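Local coordinates for protein peptidoglycan N-acetylglucosamine deacetylase (Agathobacter rectalis, PDB 5JMU) that probably removes acetyl groups from N-acetylglucosamine of peptidoglycan, its catalytic domain being a zinc-binding polysaccharide deacetylase of the NodB type, at residues W150-G155 against N179-L184. Numbering follows the deposited sequence.
Sequences WNVSSG and NVSVVL
Strands 152-153 and 180-186 are the two parallel strands of a beta-alpha-beta unit linked through helix 164-175, and N151 and V152 meet the backbone of V182 where they first pair. V182 O accepts two bonds, from N151 N and from V152 N, the second donor tilted 34° from the carbonyl plane. V152 O in turn takes the amide of L184 at 3.0 Å, an almost straight bond, so V152 bonds to the residues flanking V183, as in a parallel bridge. Before this pairing begins, the N151 carboxamide takes over the bonding to 180-182, much as a backbone amide would: OD1 accepts V182 N at 2.7 Å, and ND2 donates a hydrogen bond to V180 O at 3.0 Å, the bond lying in the plane of the amide and of the carbonyl. With CG set between the backbone N and the carbonyl carbon (chi1 61°), the amide lies along 180-182 and is fixed in its rotation by one accepted and one donated bond. Replacing N151, an alanine here is likely to leave V182 N and V180 O without these mates. Beyond the pairing, S154 OG donates to L184 O at 2.8 Å, and a water held by S154 N donates to the same carbonyl.

Side chains pack on both faces. V152 CB meets V183 CG2 at 4.0 Å on the face covered by helix 164-175, where V183 also touches V171. On the other, L184 CD2 sits over the six-membered ring of W150, 3.6 Å from its centroid, in a CH-pi contact; H222 meets the same indole edge-to-face. The side chain of L184 lies about 7 Å from the zinc ion bound by D28, H76 and H80, which places this end of the beta-alpha-beta crossover beside the metal site of the NodB homology fold, a distorted beta/alpha barrel in this family.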
loop_
_atom_site.group_PDB
_atom_site.type_symbol
_atom_site.label_atom_id
_atom_site.label_comp_id
_atom_site.label_asym_id
_atom_site.label_seq_id
_atom_site.Cartn_x
_atom_site.Cartn_y
_atom_site.Cartn_z
ATOM N N TRP A 150 -4.147 4.352 -5.314
ATOM C CA TRP A 150 -5.059 3.215 -5.472
ATOM C C TRP A 150 -6.222 3.638 -6.368
ATOM O O TRP A 150 -6.435 4.828 -6.565
ATOM C CB TRP A 150 -5.597 2.734 -4.102
ATOM C CG TRP A 150 -6.338 3.831 -3.365
ATOM C CD1 TRP A 150 -7.716 4.041 -3.339
ATOM C CD2 TRP A 150 -5.761 4.857 -2.530
ATOM N NE1 TRP A 150 -7.998 5.157 -2.567
ATOM C CE2 TRP A 150 -6.819 5.668 -2.063
ATOM C CE3 TRP A 150 -4.441 5.168 -2.129
ATOM C CZ2 TRP A 150 -6.606 6.773 -1.204
ATOM C CZ3 TRP A 150 -4.235 6.274 -1.300
ATOM C CH2 TRP A 150 -5.309 7.055 -0.844
ATOM N N ASN A 151 -6.948 2.663 -6.937
ATOM C CA ASN A 151 -8.148 3.014 -7.679
ATOM C C ASN A 151 -9.362 2.163 -7.263
ATOM O O ASN A 151 -10.391 2.236 -7.927
ATOM C CB ASN A 151 -7.926 2.897 -9.207
ATOM C CG ASN A 151 -7.560 1.495 -9.633
ATOM O OD1 ASN A 151 -7.563 0.568 -8.829
ATOM N ND2 ASN A 151 -7.257 1.325 -10.922
ATOM N N VAL A 152 -9.246 1.379 -6.195
ATOM C CA VAL A 152 -10.424 0.716 -5.592
ATOM C C VAL A 152 -10.415 0.978 -4.105
ATOM O O VAL A 152 -9.458 0.609 -3.429
ATOM C CB VAL A 152 -10.420 -0.811 -5.860
ATOM C CG1 VAL A 152 -11.552 -1.539 -5.083
ATOM C CG2 VAL A 152 -10.549 -1.046 -7.336
ATOM N N SER A 153 -11.455 1.649 -3.608
ATOM C CA SER A 153 -11.609 1.832 -2.165
ATOM C C SER A 153 -12.354 0.693 -1.530
ATOM O O SER A 153 -13.345 0.210 -2.059
ATOM C CB SER A 153 -12.331 3.110 -1.886
ATOM O OG SER A 153 -11.444 4.138 -2.332
ATOM N N SER A 154 -11.839 0.239 -0.388
ATOM C CA SER A 154 -12.549 -0.801 0.362
ATOM C C SER A 154 -13.544 -0.210 1.348
ATOM O O SER A 154 -14.358 -0.942 1.893
ATOM C CB SER A 154 -11.556 -1.668 1.135
ATOM O OG SER A 154 -10.937 -0.841 2.105
ATOM N N GLY A 155 -13.479 1.097 1.575
ATOM C CA GLY A 155 -14.296 1.748 2.570
ATOM C C GLY A 155 -13.843 1.492 3.994
ATOM O O GLY A 155 -14.562 1.865 4.914
ATOM N N ASN A 179 -9.700 -2.535 -15.526
ATOM C CA ASN A 179 -8.993 -3.715 -16.012
ATOM C C ASN A 179 -7.863 -4.088 -15.078
ATOM O O ASN A 179 -7.546 -5.281 -14.895
ATOM C CB ASN A 179 -8.455 -3.445 -17.413
ATOM C CG ASN A 179 -7.889 -4.688 -18.058
ATOM O OD1 ASN A 179 -8.429 -5.779 -17.892
ATOM N ND2 ASN A 179 -6.807 -4.519 -18.794
ATOM N N VAL A 180 -7.225 -3.072 -14.523
ATOM C CA VAL A 180 -6.142 -3.250 -13.573
ATOM C C VAL A 180 -6.461 -2.473 -12.310
ATOM O O VAL A 180 -6.549 -1.254 -12.351
ATOM C CB VAL A 180 -4.781 -2.782 -14.177
ATOM C CG1 VAL A 180 -3.660 -2.871 -13.070
ATOM C CG2 VAL A 180 -4.463 -3.623 -15.443
ATOM N N SER A 181 -6.664 -3.183 -11.202
ATOM C CA SER A 181 -7.101 -2.558 -9.945
ATOM C C SER A 181 -6.003 -2.583 -8.918
ATOM O O SER A 181 -5.341 -3.599 -8.773
ATOM C CB SER A 181 -8.305 -3.290 -9.322
ATOM O OG SER A 181 -9.452 -3.247 -10.187
ATOM N N VAL A 182 -5.887 -1.485 -8.152
ATOM C CA VAL A 182 -5.043 -1.434 -6.951
ATOM C C VAL A 182 -6.013 -1.135 -5.819
ATOM O O VAL A 182 -6.595 -0.048 -5.760
ATOM C CB VAL A 182 -3.962 -0.319 -7.026
ATOM C CG1 VAL A 182 -3.179 -0.235 -5.716
ATOM C CG2 VAL A 182 -3.036 -0.579 -8.240
ATOM N N VAL A 183 -6.190 -2.113 -4.937
ATOM C CA VAL A 183 -7.174 -2.049 -3.842
ATOM C C VAL A 183 -6.504 -1.549 -2.573
ATOM O O VAL A 183 -5.411 -2.072 -2.244
ATOM C CB VAL A 183 -7.734 -3.443 -3.576
ATOM C CG1 VAL A 183 -8.813 -3.398 -2.403
ATOM C CG2 VAL A 183 -8.356 -4.037 -4.867
ATOM N N LEU A 184 -7.091 -0.558 -1.916
ATOM C CA LEU A 184 -6.600 -0.104 -0.624
ATOM C C LEU A 184 -7.348 -0.753 0.518
ATOM O O LEU A 184 -8.544 -0.537 0.648
ATOM C CB LEU A 184 -6.772 1.429 -0.488
ATOM C CG LEU A 184 -6.498 2.106 0.865
ATOM C CD1 LEU A 184 -4.995 1.896 1.234
ATOM C CD2 LEU A 184 -6.803 3.588 0.785
HETATM O O HOH W 1 -10.263 2.038 0.916
#